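Local atomic coordinates of SnoK (Streptomyces nogalater, PDB entry 5EPA), a protein that is a non-heme iron, 2-oxoglutarate-dependent carbocyclase of nogalamycin biosynthesis, probably using its metal centre to activate dioxygen and close a carbon ring. Residues Thr130-Glu136 / Cys218-Ala224. Numbering follows the deposited sequence.
With FE (Fe (III) ion), chain G; AKG (2-oxoglutaric acid), chain H.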
loop_
_atom_site.group_PDB
_atom_site.type_symbol
_atom_site.label_atom_id
_atom_site.label_comp_id
_atom_site.label_asym_id
_atom_site.label_seq_id
_atom_site.Cartn_x
_atom_site.Cartn_y
_atom_site.Cartn_z
ATOM N N THR A 130 -10.276 4.148 -7.279
ATOM C CA THR A 130 -9.070 4.809 -6.789
ATOM C C THR A 130 -8.203 5.170 -8.007
ATOM O O THR A 130 -7.742 4.304 -8.744
ATOM C CB THR A 130 -8.264 3.921 -5.859
ATOM O OG1 THR A 130 -9.084 3.473 -4.778
ATOM C CG2 THR A 130 -7.096 4.694 -5.301
ATOM N N LEU A 131 -7.996 6.453 -8.197
ATOM C CA LEU A 131 -7.302 6.965 -9.343
ATOM C C LEU A 131 -5.886 6.394 -9.432
ATOM O O LEU A 131 -5.148 6.302 -8.454
ATOM C CB LEU A 131 -7.285 8.498 -9.296
ATOM C CG LEU A 131 -6.667 9.254 -10.513
ATOM C CD1 LEU A 131 -7.479 9.105 -11.787
ATOM C CD2 LEU A 131 -6.512 10.729 -10.159
ATOM N N VAL A 132 -5.513 6.051 -10.656
ATOM C CA VAL A 132 -4.196 5.493 -10.956
ATOM C C VAL A 132 -3.043 6.385 -10.444
ATOM O O VAL A 132 -3.089 7.599 -10.561
ATOM C CB VAL A 132 -4.041 5.236 -12.487
ATOM C CG1 VAL A 132 -4.099 6.550 -13.273
ATOM C CG2 VAL A 132 -2.745 4.509 -12.811
ATOM N N HIS A 133 -1.999 5.741 -9.926
ATOM C CA HIS A 133 -0.816 6.445 -9.420
ATOM C C HIS A 133 0.302 5.478 -9.146
ATOM O O HIS A 133 0.103 4.272 -9.216
ATOM C CB HIS A 133 -1.167 7.189 -8.098
ATOM C CG HIS A 133 -1.573 6.270 -6.974
ATOM N ND1 HIS A 133 -2.814 5.678 -6.907
ATOM C CD2 HIS A 133 -0.887 5.825 -5.884
ATOM C CE1 HIS A 133 -2.873 4.905 -5.828
ATOM N NE2 HIS A 133 -1.697 4.934 -5.196
ATOM N N ASP A 134 1.475 5.999 -8.810
ATOM C CA ASP A 134 2.477 5.211 -8.115
ATOM C C ASP A 134 2.653 5.820 -6.724
ATOM O O ASP A 134 2.174 6.914 -6.458
ATOM C CB ASP A 134 3.794 5.116 -8.846
ATOM C CG ASP A 134 4.538 6.472 -8.981
ATOM O OD1 ASP A 134 4.563 7.277 -8.024
ATOM O OD2 ASP A 134 5.132 6.695 -10.073
ATOM N N ASP A 135 3.220 5.060 -5.808
ATOM C CA ASP A 135 3.221 5.484 -4.397
ATOM C C ASP A 135 4.375 6.430 -4.132
ATOM O O ASP A 135 4.259 7.333 -3.326
ATOM C CB ASP A 135 3.283 4.277 -3.495
ATOM C CG ASP A 135 1.983 3.471 -3.473
ATOM O OD1 ASP A 135 0.820 3.988 -3.644
ATOM O OD2 ASP A 135 2.167 2.255 -3.267
ATOM N N GLU A 136 5.480 6.221 -4.842
ATOM C CA GLU A 136 6.653 7.052 -4.723
ATOM C C GLU A 136 6.311 8.523 -4.813
ATOM O O GLU A 136 6.846 9.357 -4.077
ATOM C CB GLU A 136 7.675 6.641 -5.804
ATOM C CG GLU A 136 8.920 7.487 -5.900
ATOM C CD GLU A 136 9.877 7.000 -6.997
ATOM O OE1 GLU A 136 9.533 7.040 -8.220
ATOM O OE2 GLU A 136 10.995 6.545 -6.620
ATOM N N CYS A 218 7.123 0.611 -5.005
ATOM C CA CYS A 218 6.732 2.044 -4.889
ATOM C C CYS A 218 6.658 2.778 -6.236
ATOM O O CYS A 218 6.128 3.880 -6.319
ATOM C CB CYS A 218 7.652 2.827 -3.936
ATOM S SG CYS A 218 9.399 2.935 -4.467
ATOM N N ARG A 219 7.198 2.163 -7.277
ATOM C CA ARG A 219 7.101 2.675 -8.655
ATOM C C ARG A 219 6.120 1.960 -9.525
ATOM O O ARG A 219 5.927 2.353 -10.681
ATOM C CB ARG A 219 8.456 2.633 -9.332
ATOM C CG ARG A 219 9.340 3.735 -8.838
ATOM C CD ARG A 219 10.674 3.680 -9.517
ATOM N NE ARG A 219 11.591 4.537 -8.801
ATOM C CZ ARG A 219 12.833 4.770 -9.182
ATOM N NH1 ARG A 219 13.298 4.221 -10.274
ATOM N NH2 ARG A 219 13.599 5.547 -8.454
ATOM N N THR A 220 5.524 0.889 -9.012
ATOM C CA THR A 220 4.532 0.154 -9.771
ATOM C C THR A 220 3.269 1.012 -9.883
ATOM O O THR A 220 2.712 1.458 -8.873
ATOM C CB THR A 220 4.205 -1.184 -9.132
ATOM O OG1 THR A 220 5.396 -1.967 -9.084
ATOM C CG2 THR A 220 3.129 -1.932 -9.948
ATOM N N VAL A 221 2.843 1.250 -11.115
ATOM C CA VAL A 221 1.619 1.966 -11.369
ATOM C C VAL A 221 0.451 1.055 -10.984
ATOM O O VAL A 221 0.371 -0.095 -11.441
ATOM C CB VAL A 221 1.533 2.429 -12.830
ATOM C CG1 VAL A 221 0.203 3.074 -13.141
ATOM C CG2 VAL A 221 2.624 3.435 -13.102
ATOM N N HIS A 222 -0.475 1.595 -10.209
ATOM C CA HIS A 222 -1.622 0.840 -9.799
ATOM C C HIS A 222 -2.860 1.701 -9.589
ATOM O O HIS A 222 -2.817 2.926 -9.573
ATOM C CB HIS A 222 -1.284 0.072 -8.516
ATOM C CG HIS A 222 -0.919 0.948 -7.350
ATOM N ND1 HIS A 222 0.319 1.534 -7.237
ATOM C CD2 HIS A 222 -1.614 1.327 -6.244
ATOM C CE1 HIS A 222 0.370 2.245 -6.112
ATOM N NE2 HIS A 222 -0.805 2.165 -5.490
ATOM N N MET A 223 -3.975 1.030 -9.373
ATOM C CA MET A 223 -5.255 1.690 -9.233
ATOM C C MET A 223 -6.229 0.733 -8.532
ATOM O O MET A 223 -5.860 -0.390 -8.244
ATOM C CB MET A 223 -5.745 2.115 -10.630
ATOM C CG MET A 223 -6.239 0.956 -11.489
ATOM S SD MET A 223 -6.003 1.259 -13.247
ATOM C CE MET A 223 -4.253 0.856 -13.385
ATOM N N ALA A 224 -7.466 1.158 -8.294
ATOM C CA ALA A 224 -8.498 0.233 -7.810
ATOM C C ALA A 224 -9.876 0.525 -8.358
ATOM O O ALA A 224 -10.200 1.649 -8.640
ATOM C CB ALA A 224 -8.551 0.242 -6.290
HETATM FE FE FE G . -1.033 3.481 -3.816
HETATM C C1 AKG H . -1.957 1.474 -2.117
HETATM O O1 AKG H . -1.998 0.545 -1.272
HETATM O O2 AKG H . -0.923 2.080 -2.507
HETATM C C2 AKG H . -3.197 1.960 -2.716
HETATM O O5 AKG H . -3.040 2.857 -3.530
HETATM C C3 AKG H . -4.534 1.374 -2.336
HETATM C C4 AKG H . -5.774 2.100 -2.865
HETATM C C5 AKG H . -7.052 1.345 -2.452
HETATM O O3 AKG H . -7.074 0.565 -1.445
HETATM O O4 AKG H . -8.090 1.495 -3.103
HETATM O O HOH W 1 3.585 2.085 -6.365
HETATM O O HOH W 2 -1.301 4.852 -2.164
#
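Cys218 O takes two backbone N-H groups from across the contact, one from Glu136 N (2.8 Å), which meets it on a lone pair, and a weak one from Asp135 N. Asp135 N also donates to a water that hydrogen-bonds in turn to Thr220 O. Arg219 runs extended to the Glu136 carboxylate, NE reaching the syn side of OE2 at 3.0 Å and NH2 adding a weak second bond. A leucine at Arg219 would probably leave Glu136 OE2 without its salt-bridge mate and the carboxylate held by little more than a long, weak ion pair to Arg178. Strands 130-133 and 222-224 pair antiparallel in the minor, four-stranded sheet of this cupin-type double-stranded beta-helix, with a beta bulge between the Thr130–Ala224 and His133–His222 hydrogen-bonded pairs. They present the HxD...H facial triad: His133 NE2 (2.1 Å), Asp135 OD1 (1.9 Å) and His222 NE2 (2.1 Å) bind the iron. With CG between backbone N and carbonyl carbon (chi1 63° and 61°), both imidazoles rise from one face and converge on the metal, planes 63° apart. ND1 fixes each ring's rotation, His133 ND1 to Leu131 O and His222 ND1 to Thr220 O, both 2.9 Å, while His216 holds Asp135 OD2. 2-Oxoglutarate chelates the iron through O2 and O5, and a water completes six ligands; the far carboxylate of 2-oxoglutarate accepts through O4 from Thr130 OG1 (2.8 Å). Val132 CG2 and Val221 CG1 meet at 3.3 Å, tighter than usual van der Waals contact.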